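Local coordinates for protein possible thiamine biosynthesis enzyme (Candida albicans, PDB 2X7P) that is of uncertain function but, as a periplasmic-binding-protein-like member of the SsuA/TauA family, probably binds a small ligand, perhaps connected with thiamine biosynthesis, at residues A[20-25]-A[53-58]; A[93-98]-A[262-267]; A[130-135]-A[287-292]; A[199-204]-A[275-280]. The protein carries 1 engineered substitution. All coordinates share one frame; numbering follows the deposited sequence.

Contact 1. Residues A[20-25]-A[53-58]; sequences AYIPEH and EGSGRL. With AE3 (2-(2-ethoxyethoxy)ethanol), chain F; ACY (acetic acid), chain H.
Leu58 spreads its two methyl groups over the end of a strand: CD1 goes to Ile22 and CD2 to Ala20. The Ile22 and Leu58 side chains cross obliquely, with Ile22 CD1 3.7 Å from Leu58 CD1. Leu58 CD2 sits 3.6 Å from Ala20 CB. A branched leucine tip suits this place because it serves two partners two residues apart on the strand side, and the small methyl of Ala20 lets the helix come close. Ile22 holds CG1 anti to its own carbonyl carbon (chi1 -58°) and extends beyond it, which carries CD1 to the beginning of the helix. There it meets Ser55 OG, an atom fixed by a hydrogen bond with the backbone N of Leu73. Gly54 is the N-cap, and its positive phi of 119°, together with the ligand close by, suits a residue without a side chain. The bound 2-(2-ethoxyethoxy)ethanol lies along this seam, its C3 3.5 Å from Ile22 CD1. Its C2 approaches Ser55 N, so both segments line the pocket. At the exposed side of the helix, a bound acetic acid molecule meets the Arg57 guanidinium edge, near its plane: NE donates to OXT at 2.8 Å and NH2 to O at 2.9 Å. Strand 19-21 lies between strands 49-50 and 69-73 of a mixed sheet, and helix 55-63 packs against it as the helix that follows strand 49-50.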
# COMPACT_ATOMS: atom_id res chain seq x y z
N ALA A 20 -12.02 6.35 2.16
CA ALA A 20 -11.11 5.99 3.23
C ALA A 20 -9.66 5.99 2.73
O ALA A 20 -9.29 5.17 1.90
CB ALA A 20 -11.47 4.63 3.81
N TYR A 21 -8.86 6.91 3.25
CA TYR A 21 -7.47 7.03 2.83
C TYR A 21 -6.52 6.84 4.01
O TYR A 21 -6.95 6.74 5.16
CB TYR A 21 -7.22 8.39 2.19
CG TYR A 21 -7.16 9.53 3.18
CD1 TYR A 21 -8.31 10.07 3.72
CD2 TYR A 21 -5.94 10.07 3.57
CE1 TYR A 21 -8.26 11.11 4.63
CE2 TYR A 21 -5.87 11.11 4.48
CZ TYR A 21 -7.03 11.62 5.00
OH TYR A 21 -6.97 12.66 5.91
N ILE A 22 -5.23 6.79 3.71
CA ILE A 22 -4.21 6.64 4.74
C ILE A 22 -3.37 7.91 4.83
O ILE A 22 -2.78 8.34 3.83
CB ILE A 22 -3.30 5.43 4.46
CG1 ILE A 22 -4.13 4.15 4.38
CG2 ILE A 22 -2.23 5.32 5.54
CD1 ILE A 22 -3.32 2.92 4.04
N PRO A 23 -3.32 8.53 6.02
CA PRO A 23 -2.60 9.79 6.25
C PRO A 23 -1.10 9.64 6.06
O PRO A 23 -0.35 9.62 7.04
CB PRO A 23 -2.93 10.12 7.71
CG PRO A 23 -3.26 8.81 8.33
CD PRO A 23 -3.94 8.02 7.25
N GLU A 24 -0.67 9.53 4.81
CA GLU A 24 0.74 9.40 4.48
C GLU A 24 1.14 10.41 3.41
O GLU A 24 0.30 11.14 2.90
CB GLU A 24 1.04 7.98 3.98
CG GLU A 24 1.27 6.96 5.08
CD GLU A 24 2.63 7.10 5.72
OE1 GLU A 24 3.38 8.02 5.34
OE2 GLU A 24 2.96 6.29 6.62
N HIS A 25 2.43 10.45 3.09
CA HIS A 25 2.91 11.31 2.02
C HIS A 25 2.25 10.93 0.69
O HIS A 25 2.10 11.77 -0.20
CB HIS A 25 4.43 11.21 1.90
CG HIS A 25 4.98 9.87 2.27
ND1 HIS A 25 4.53 8.70 1.71
CD2 HIS A 25 5.95 9.52 3.14
CE1 HIS A 25 5.19 7.68 2.23
NE2 HIS A 25 6.06 8.15 3.10
N GLU A 53 -4.85 3.02 10.73
CA GLU A 53 -4.69 1.60 11.02
C GLU A 53 -4.03 0.84 9.87
O GLU A 53 -3.33 -0.15 10.09
CB GLU A 53 -6.03 0.96 11.37
CG GLU A 53 -6.68 1.52 12.63
CD GLU A 53 -7.27 2.90 12.42
OE1 GLU A 53 -7.50 3.28 11.26
OE2 GLU A 53 -7.51 3.61 13.43
N GLY A 54 -4.26 1.29 8.64
CA GLY A 54 -3.64 0.68 7.48
C GLY A 54 -4.64 0.10 6.49
O GLY A 54 -5.84 0.33 6.59
N SER A 55 -4.12 -0.64 5.51
CA SER A 55 -4.95 -1.23 4.46
C SER A 55 -5.87 -2.32 5.00
O SER A 55 -6.92 -2.59 4.42
CB SER A 55 -4.07 -1.79 3.34
OG SER A 55 -3.29 -0.76 2.74
N GLY A 56 -5.46 -2.94 6.10
CA GLY A 56 -6.26 -3.98 6.72
C GLY A 56 -7.64 -3.47 7.10
O GLY A 56 -8.65 -4.15 6.87
N ARG A 57 -7.69 -2.28 7.69
CA ARG A 57 -8.95 -1.69 8.10
C ARG A 57 -9.71 -1.12 6.90
O ARG A 57 -10.95 -1.10 6.89
CB ARG A 57 -8.73 -0.60 9.15
CG ARG A 57 -10.00 0.13 9.56
CD ARG A 57 -9.83 0.87 10.87
NE ARG A 57 -11.03 1.64 11.21
CZ ARG A 57 -12.14 1.11 11.71
NH1 ARG A 57 -12.21 -0.20 11.93
NH2 ARG A 57 -13.18 1.88 11.99
N LEU A 58 -8.98 -0.66 5.89
CA LEU A 58 -9.60 -0.15 4.67
C LEU A 58 -10.53 -1.19 4.07
O LEU A 58 -11.64 -0.88 3.65
CB LEU A 58 -8.53 0.24 3.65
CG LEU A 58 -7.64 1.44 4.00
CD1 LEU A 58 -6.61 1.67 2.91
CD2 LEU A 58 -8.49 2.69 4.21
C1 AE3 F . -0.62 -1.11 5.53
C2 AE3 F . -0.89 0.29 4.99
O2 AE3 F . 0.28 1.10 5.10
C3 AE3 F . 0.09 2.35 4.45
C4 AE3 F . 1.28 3.28 4.65
O3 AE3 F . 2.49 2.63 4.27
C5 AE3 F . 3.03 3.20 3.08
C6 AE3 F . 4.15 4.17 3.42
O4 AE3 F . 4.88 3.69 4.56
C ACY H . -11.06 4.95 11.46
O ACY H . -12.26 4.60 11.35
OXT ACY H . -10.10 4.30 11.01
CH3 ACY H . -10.77 6.24 12.17

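Contact 2. Residues A[93-98]-A[262-267]; sequences TYVKSP and VEFNSR
Glu263 O receives two backbone N-H groups at once, from Lys96 N at 2.9 Å and from Ser97 N at 3.3 Å. Next to it Ser97 OG accepts a nearly straight bond from Glu263 N (172°). The Ser97 chi1 of 57° sets the hydroxyl between the backbone N and the carbonyl carbon, facing that N-H; a short polar side chain suits this task. At the other end Asn265 N donates to Tyr94 O. This bond and that of Lys96 N flank the single antiparallel, non-hydrogen-bonded bridge of Val95 with Phe264. The Asn265 amide adds a bond past it, ND2 donating to Thr93 O at 2.9 Å with the acceptor in its amide plane. Asn265 OD1 accepts from Arg267 N, an Asx turn that restrains the amide. On one side of the bridge the Phe264 ring turns its edge to the face of Tyr94, planes at 71° and centroids 5.5 Å apart, while Val95 CG2 rests 3.7 Å from Phe264 CD1. The aliphatic part of Lys96 runs beside the extended Glu263. Further out, Tyr94 OH is held by Phe26 O, and Tyr233 meets the Phe264 ring edge-to-face. The loop between helices 252-259 and 275-288 therefore lies along the end of edge strand 88-95, with helices 28-35 and 216-234 touching the aromatic pair and strand 203-208 next to strand 88-95 in the sheet.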
# COMPACT_ATOMS: atom_id res chain seq x y z
N THR A 93 -4.80 1.77 -10.57
CA THR A 93 -3.55 1.95 -9.85
C THR A 93 -3.39 3.40 -9.39
O THR A 93 -3.57 4.33 -10.16
CB THR A 93 -2.34 1.58 -10.73
OG1 THR A 93 -2.42 0.19 -11.09
CG2 THR A 93 -1.03 1.84 -10.00
N TYR A 94 -3.05 3.57 -8.11
CA TYR A 94 -2.86 4.91 -7.55
C TYR A 94 -1.39 5.33 -7.64
O TYR A 94 -1.08 6.46 -8.01
CB TYR A 94 -3.34 4.96 -6.10
CG TYR A 94 -3.19 6.32 -5.45
CD1 TYR A 94 -3.90 7.42 -5.92
CD2 TYR A 94 -2.33 6.50 -4.37
CE1 TYR A 94 -3.76 8.66 -5.33
CE2 TYR A 94 -2.19 7.74 -3.78
CZ TYR A 94 -2.91 8.81 -4.26
OH TYR A 94 -2.77 10.05 -3.67
N VAL A 95 -0.50 4.41 -7.30
CA VAL A 95 0.94 4.66 -7.39
C VAL A 95 1.61 3.60 -8.27
O VAL A 95 1.57 2.41 -7.96
CB VAL A 95 1.61 4.67 -6.00
CG1 VAL A 95 3.11 4.80 -6.15
CG2 VAL A 95 1.05 5.81 -5.16
N LYS A 96 2.22 4.06 -9.36
CA LYS A 96 2.85 3.16 -10.31
C LYS A 96 4.17 2.60 -9.79
O LYS A 96 4.52 1.45 -10.04
CB LYS A 96 3.06 3.87 -11.65
CG LYS A 96 3.61 2.99 -12.76
CD LYS A 96 3.68 3.75 -14.08
CE LYS A 96 4.23 2.87 -15.19
NZ LYS A 96 5.62 2.43 -14.91
N SER A 97 4.90 3.43 -9.05
CA SER A 97 6.18 3.03 -8.49
C SER A 97 5.99 2.05 -7.33
O SER A 97 4.98 2.11 -6.63
CB SER A 97 6.98 4.25 -8.03
OG SER A 97 6.25 5.02 -7.10
N PRO A 98 6.96 1.15 -7.13
CA PRO A 98 6.89 0.13 -6.08
C PRO A 98 7.17 0.70 -4.69
O PRO A 98 7.63 1.84 -4.57
CB PRO A 98 7.99 -0.85 -6.47
CG PRO A 98 9.00 -0.00 -7.17
CD PRO A 98 8.21 1.04 -7.91
N VAL A 262 8.95 8.43 -5.79
CA VAL A 262 7.53 8.14 -6.00
C VAL A 262 7.02 8.61 -7.36
O VAL A 262 7.28 9.73 -7.79
CB VAL A 262 6.66 8.76 -4.90
CG1 VAL A 262 5.18 8.65 -5.26
CG2 VAL A 262 6.94 8.09 -3.57
N GLU A 263 6.29 7.72 -8.04
CA GLU A 263 5.63 8.06 -9.29
C GLU A 263 4.16 7.67 -9.23
O GLU A 263 3.82 6.49 -9.31
CB GLU A 263 6.30 7.36 -10.47
CG GLU A 263 5.60 7.59 -11.80
CD GLU A 263 6.15 6.73 -12.92
OE1 GLU A 263 7.12 5.98 -12.68
OE2 GLU A 263 5.61 6.81 -14.04
N PHE A 264 3.29 8.67 -9.10
CA PHE A 264 1.86 8.42 -9.10
C PHE A 264 1.39 8.05 -10.51
O PHE A 264 2.08 8.34 -11.49
CB PHE A 264 1.09 9.64 -8.59
CG PHE A 264 1.37 9.97 -7.15
CD1 PHE A 264 0.66 9.36 -6.14
CD2 PHE A 264 2.34 10.90 -6.82
CE1 PHE A 264 0.91 9.66 -4.81
CE2 PHE A 264 2.60 11.20 -5.49
CZ PHE A 264 1.88 10.58 -4.49
N ASN A 265 0.23 7.42 -10.60
CA ASN A 265 -0.32 7.03 -11.90
C ASN A 265 -1.04 8.20 -12.57
O ASN A 265 -2.24 8.40 -12.38
CB ASN A 265 -1.27 5.85 -11.74
CG ASN A 265 -1.86 5.39 -13.06
OD1 ASN A 265 -1.35 5.72 -14.13
ND2 ASN A 265 -2.94 4.62 -12.99
N SER A 266 -0.30 8.96 -13.36
CA SER A 266 -0.85 10.12 -14.05
C SER A 266 -1.84 9.71 -15.13
O SER A 266 -2.50 10.55 -15.74
CB SER A 266 0.26 10.97 -14.66
OG SER A 266 1.01 10.23 -15.61
N ARG A 267 -1.94 8.41 -15.38
CA ARG A 267 -2.85 7.88 -16.39
C ARG A 267 -4.09 7.26 -15.75
O ARG A 267 -4.90 6.64 -16.43
CB ARG A 267 -2.14 6.84 -17.26
CG ARG A 267 -0.83 7.32 -17.85
CD ARG A 267 -0.17 6.22 -18.67
NE ARG A 267 1.10 6.67 -19.24
CZ ARG A 267 1.20 7.39 -20.35
NH1 ARG A 267 0.11 7.76 -21.01
NH2 ARG A 267 2.39 7.76 -20.80

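Contact 3. Residues A[130-135]-A[287-292]; sequences SYVMSF and KLAGVL
Ala289 packs its CA and CB over the face of the Phe135 ring, a CH-pi contact in which Ala289 CA stands 3.5 Å from the Phe135 centroid and only 4° off the ring normal. The small alanine suits the position because its backbone can come right down onto the aromatic face. Phe135 keeps CG anti to its own carbonyl carbon (chi1 -67°), which points the ring at the other segment; its CZ is also met by Ala289 O at 3.7 Å. Apolar packing continues along the helix on aliphatic groups: Val132 CG1 lies 4.1 Å from Ala289 CB. The Val132 and Val291 side chains cross at about a right angle, with their CG2 methyls 4.2 Å apart, and Leu288 CG comes up to Phe135 CB at a similar separation.

Helix 275-288 ends here in a Schellman motif: Gly290, with phi 76°, takes the left-handed conformation that ends the helix, a backbone state glycine adopts easily. Val291, just beyond, faces helix 129-141, the helix that follows strand 120-123.

Polar contact across the segments is slight. Tyr131 OH gives Ala289 O a weak bond at 3.4 Å, with the oxygen at the edge of the Tyr131 ring. Within helix 129-141, where it is kinked, Tyr131 O accepts from both Ser134 N and Ser134 OG, the hydroxyl lying 2.6 Å away. Tyr131 also meets the ring of Phe149, and Val132 touches Thr285 and Leu286 in the preceding turn of helix 275-288.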
# COMPACT_ATOMS: atom_id res chain seq x y z
N SER A 130 5.18 -7.23 6.22
CA SER A 130 6.48 -7.59 6.78
C SER A 130 6.72 -9.09 6.67
O SER A 130 7.87 -9.55 6.64
CB SER A 130 6.59 -7.14 8.24
OG SER A 130 5.57 -7.74 9.03
N TYR A 131 5.64 -9.85 6.63
CA TYR A 131 5.72 -11.31 6.53
C TYR A 131 5.87 -11.77 5.09
O TYR A 131 6.72 -12.61 4.78
CB TYR A 131 4.48 -11.95 7.16
CG TYR A 131 4.34 -13.43 6.90
CD1 TYR A 131 4.98 -14.36 7.71
CD2 TYR A 131 3.56 -13.90 5.85
CE1 TYR A 131 4.85 -15.72 7.47
CE2 TYR A 131 3.43 -15.25 5.61
CZ TYR A 131 4.08 -16.16 6.42
OH TYR A 131 3.95 -17.50 6.18
N VAL A 132 5.05 -11.21 4.20
CA VAL A 132 5.07 -11.60 2.80
C VAL A 132 6.38 -11.22 2.12
O VAL A 132 6.91 -11.98 1.30
CB VAL A 132 3.89 -10.97 2.02
CG1 VAL A 132 3.96 -11.36 0.55
CG2 VAL A 132 2.57 -11.40 2.63
N MSE A 133 6.90 -10.04 2.46
CA MSE A 133 8.13 -9.54 1.84
C MSE A 133 9.37 -10.34 2.26
O MSE A 133 10.40 -10.27 1.60
CB MSE A 133 8.32 -8.06 2.15
CG MSE A 133 7.32 -7.15 1.46
SE MSE A 133 7.39 -7.29 -0.48
CE MSE A 133 9.23 -6.71 -0.77
N SER A 134 9.26 -11.09 3.35
CA SER A 134 10.37 -11.92 3.81
C SER A 134 10.65 -13.03 2.80
O SER A 134 11.78 -13.51 2.68
CB SER A 134 10.09 -12.51 5.19
OG SER A 134 9.13 -13.55 5.12
N PHE A 135 9.61 -13.44 2.09
CA PHE A 135 9.73 -14.48 1.07
C PHE A 135 10.40 -13.93 -0.19
O PHE A 135 11.13 -14.64 -0.88
CB PHE A 135 8.36 -15.07 0.73
CG PHE A 135 7.74 -15.84 1.85
CD1 PHE A 135 6.99 -15.20 2.82
CD2 PHE A 135 7.92 -17.21 1.95
CE1 PHE A 135 6.42 -15.91 3.86
CE2 PHE A 135 7.35 -17.93 2.98
CZ PHE A 135 6.60 -17.28 3.94
N LYS A 287 1.31 -16.47 -3.21
CA LYS A 287 1.26 -17.93 -3.23
C LYS A 287 2.57 -18.50 -2.68
O LYS A 287 2.57 -19.53 -2.01
CB LYS A 287 0.99 -18.44 -4.64
CG LYS A 287 0.85 -19.95 -4.74
CD LYS A 287 0.15 -20.36 -6.03
CE LYS A 287 0.84 -19.77 -7.25
NZ LYS A 287 0.12 -20.11 -8.51
N LEU A 288 3.67 -17.82 -2.97
CA LEU A 288 4.97 -18.21 -2.45
C LEU A 288 5.00 -18.07 -0.93
O LEU A 288 5.67 -18.84 -0.24
CB LEU A 288 6.08 -17.36 -3.08
CG LEU A 288 7.49 -17.55 -2.53
CD1 LEU A 288 7.94 -19.00 -2.70
CD2 LEU A 288 8.46 -16.60 -3.21
N ALA A 289 4.28 -17.09 -0.42
CA ALA A 289 4.22 -16.84 1.02
C ALA A 289 3.21 -17.76 1.70
O ALA A 289 3.07 -17.74 2.92
CB ALA A 289 3.87 -15.38 1.29
N GLY A 290 2.52 -18.58 0.91
CA GLY A 290 1.55 -19.52 1.43
C GLY A 290 0.25 -18.86 1.84
O GLY A 290 -0.60 -19.48 2.48
N VAL A 291 0.08 -17.59 1.46
CA VAL A 291 -1.14 -16.85 1.78
C VAL A 291 -2.32 -17.36 0.96
O VAL A 291 -3.46 -17.36 1.42
CB VAL A 291 -0.95 -15.34 1.53
CG1 VAL A 291 -2.26 -14.61 1.76
CG2 VAL A 291 0.14 -14.79 2.43
N LEU A 292 -2.04 -17.79 -0.27
CA LEU A 292 -3.07 -18.31 -1.16
C LEU A 292 -3.01 -19.83 -1.24
O LEU A 292 -2.08 -20.39 -1.82
CB LEU A 292 -2.93 -17.69 -2.55
CG LEU A 292 -2.93 -16.17 -2.62
CD1 LEU A 292 -2.80 -15.69 -4.05
CD2 LEU A 292 -4.19 -15.60 -1.97

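Contact 4. Residues A[199-204]-A[275-280]; sequences PWSSWV and WDTIVV. With AE3 (2-(2-ethoxyethoxy)ethanol), chain F.
Ser201 and Thr277 meet through one backbone bond, Ser201 N to Thr277 O at 3.3 Å. The same oxygen lies close to Trp200 CB, 3.1 Å away. The first turn of the helix is wide: Trp275 O takes both Val279 N and Val280 N, the latter in a pi-type turn. The tight part lies on the buried side. Ile278 CD1 touches Ser201 CB at 3.6 Å. It also meets Val204 CG1 at 3.9 Å, the isoleucine and valine reaching toward each other tip to tip. Ile278 bends at chi2 (-68°), which swings CD1 toward the strand; the longer CG1-CD1 arm of isoleucine spans the gap, while the short, beta-branched Val204 suits the strand. The other side is more open and more polar. Thr277 is partly exposed, its OG1 a longer 3.9 Å from Pro199 O, and a bound acetic acid molecule, probably from the crystallisation liquor, lies near its side chain. Thr277 CG2 comes up to Ser201 OG, which bonds to Lys96 O. Trp203 points away from the helix to the ligand pocket, where its CZ2 is 3.4 Å from C5 of the bound 2-(2-ethoxyethoxy)ethanol. Helix 275-288 thus packs on the start of strand 203-208, which runs between strands 69-73 and 88-95, while Thr74 of helix 74-82 touches Trp200, Val204 and Ile278.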
# COMPACT_ATOMS: atom_id res chain seq x y z
N PRO A 199 7.70 -6.26 -6.00
CA PRO A 199 7.60 -6.62 -7.42
C PRO A 199 6.46 -5.87 -8.10
O PRO A 199 6.49 -5.65 -9.31
CB PRO A 199 7.29 -8.12 -7.39
CG PRO A 199 7.81 -8.58 -6.07
CD PRO A 199 7.59 -7.44 -5.13
N TRP A 200 5.46 -5.47 -7.31
CA TRP A 200 4.26 -4.84 -7.84
C TRP A 200 4.25 -3.34 -7.56
O TRP A 200 5.11 -2.82 -6.85
CB TRP A 200 3.03 -5.47 -7.20
CG TRP A 200 3.09 -5.50 -5.70
CD1 TRP A 200 2.77 -4.48 -4.85
CD2 TRP A 200 3.51 -6.59 -4.88
NE1 TRP A 200 2.97 -4.88 -3.55
CE2 TRP A 200 3.42 -6.17 -3.54
CE3 TRP A 200 3.96 -7.89 -5.15
CZ2 TRP A 200 3.75 -7.00 -2.47
CZ3 TRP A 200 4.29 -8.71 -4.08
CH2 TRP A 200 4.19 -8.26 -2.76
N SER A 201 3.27 -2.65 -8.13
CA SER A 201 3.04 -1.24 -7.81
C SER A 201 2.49 -1.14 -6.40
O SER A 201 1.74 -2.00 -5.95
CB SER A 201 2.07 -0.61 -8.82
OG SER A 201 2.61 -0.64 -10.13
N SER A 202 2.85 -0.07 -5.69
CA SER A 202 2.58 0.04 -4.26
C SER A 202 1.11 0.30 -3.90
O SER A 202 0.55 -0.41 -3.05
CB SER A 202 3.48 1.10 -3.63
OG SER A 202 3.37 2.34 -4.31
N TRP A 203 0.49 1.29 -4.52
CA TRP A 203 -0.86 1.70 -4.13
C TRP A 203 -1.89 1.53 -5.25
O TRP A 203 -1.58 1.70 -6.43
CB TRP A 203 -0.87 3.15 -3.65
CG TRP A 203 -0.05 3.38 -2.42
CD1 TRP A 203 1.31 3.36 -2.32
CD2 TRP A 203 -0.54 3.66 -1.10
NE1 TRP A 203 1.70 3.61 -1.03
CE2 TRP A 203 0.58 3.81 -0.26
CE3 TRP A 203 -1.82 3.81 -0.56
CZ2 TRP A 203 0.46 4.09 1.10
CZ3 TRP A 203 -1.94 4.09 0.79
CH2 TRP A 203 -0.80 4.23 1.60
N VAL A 204 -3.13 1.21 -4.86
CA VAL A 204 -4.23 1.08 -5.81
C VAL A 204 -5.53 1.67 -5.26
O VAL A 204 -5.64 1.94 -4.07
CB VAL A 204 -4.49 -0.39 -6.19
CG1 VAL A 204 -3.30 -0.97 -6.94
CG2 VAL A 204 -4.80 -1.21 -4.94
N TRP A 275 -1.89 -5.32 -15.72
CA TRP A 275 -2.29 -6.60 -15.14
C TRP A 275 -1.12 -7.39 -14.57
O TRP A 275 -1.22 -7.99 -13.50
CB TRP A 275 -3.03 -7.45 -16.18
CG TRP A 275 -3.74 -8.63 -15.59
CD1 TRP A 275 -3.28 -9.91 -15.51
CD2 TRP A 275 -5.05 -8.63 -15.01
NE1 TRP A 275 -4.21 -10.71 -14.90
CE2 TRP A 275 -5.31 -9.95 -14.59
CE3 TRP A 275 -6.02 -7.65 -14.80
CZ2 TRP A 275 -6.50 -10.32 -13.97
CZ3 TRP A 275 -7.21 -8.01 -14.18
CH2 TRP A 275 -7.44 -9.33 -13.78
N ASP A 276 0.00 -7.38 -15.28
CA ASP A 276 1.18 -8.13 -14.86
C ASP A 276 1.80 -7.56 -13.59
O ASP A 276 2.25 -8.31 -12.72
CB ASP A 276 2.22 -8.17 -15.98
CG ASP A 276 3.46 -8.96 -15.59
OD1 ASP A 276 3.31 -10.08 -15.07
OD2 ASP A 276 4.58 -8.46 -15.82
N THR A 277 1.83 -6.24 -13.49
CA THR A 277 2.52 -5.57 -12.39
C THR A 277 1.61 -5.35 -11.18
O THR A 277 2.07 -4.93 -10.12
CB THR A 277 3.12 -4.22 -12.84
OG1 THR A 277 4.26 -3.92 -12.03
CG2 THR A 277 2.09 -3.11 -12.71
N ILE A 278 0.32 -5.63 -11.35
CA ILE A 278 -0.65 -5.46 -10.27
C ILE A 278 -1.22 -6.80 -9.80
O ILE A 278 -1.36 -7.04 -8.60
CB ILE A 278 -1.81 -4.54 -10.70
CG1 ILE A 278 -1.32 -3.11 -10.91
CG2 ILE A 278 -2.92 -4.56 -9.66
CD1 ILE A 278 -0.88 -2.42 -9.64
N VAL A 279 -1.54 -7.67 -10.76
CA VAL A 279 -2.18 -8.94 -10.45
C VAL A 279 -1.20 -10.12 -10.45
O VAL A 279 -1.04 -10.80 -9.44
CB VAL A 279 -3.33 -9.25 -11.43
CG1 VAL A 279 -3.92 -10.62 -11.14
CG2 VAL A 279 -4.40 -8.17 -11.35
N VAL A 280 -0.56 -10.34 -11.59
CA VAL A 280 0.31 -11.50 -11.78
C VAL A 280 1.42 -11.60 -10.73
O VAL A 280 1.43 -12.52 -9.91
CB VAL A 280 0.94 -11.52 -13.18
CG1 VAL A 280 1.90 -12.69 -13.32
CG2 VAL A 280 -0.14 -11.58 -14.25
C1 AE3 F . -0.62 -1.11 5.53
C2 AE3 F . -0.89 0.29 4.99
O2 AE3 F . 0.28 1.10 5.10
C3 AE3 F . 0.09 2.35 4.45
C4 AE3 F . 1.28 3.28 4.65
O3 AE3 F . 2.49 2.63 4.27
C5 AE3 F . 3.03 3.20 3.08
C6 AE3 F . 4.15 4.17 3.42
O4 AE3 F . 4.88 3.69 4.56

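Contacts 1, 2 and 4 all reach the same five-stranded sheet, through strands 19-21, 88-95 and 203-208, whereas contact 3 joins helix 129-141, associated with the other sheet, to the end of helix 275-288. Contacts 2 and 4 are closest, with centres about 10 Å apart, since strands 88-95 and 203-208 are neighbours; contacts 2 and 3 lie farthest apart, at about 23 Å between centres. Contact 1 closes before the others open; contact 2 alternates along the chain with contacts 3 and 4, and contact 4 is nested within contact 3. Helix 275-288 therefore ties the two sheet-bearing halves together, while contacts 1 and 4 share the bound 2-(2-ethoxyethoxy)ethanol, consistent with a ligand-binding cleft.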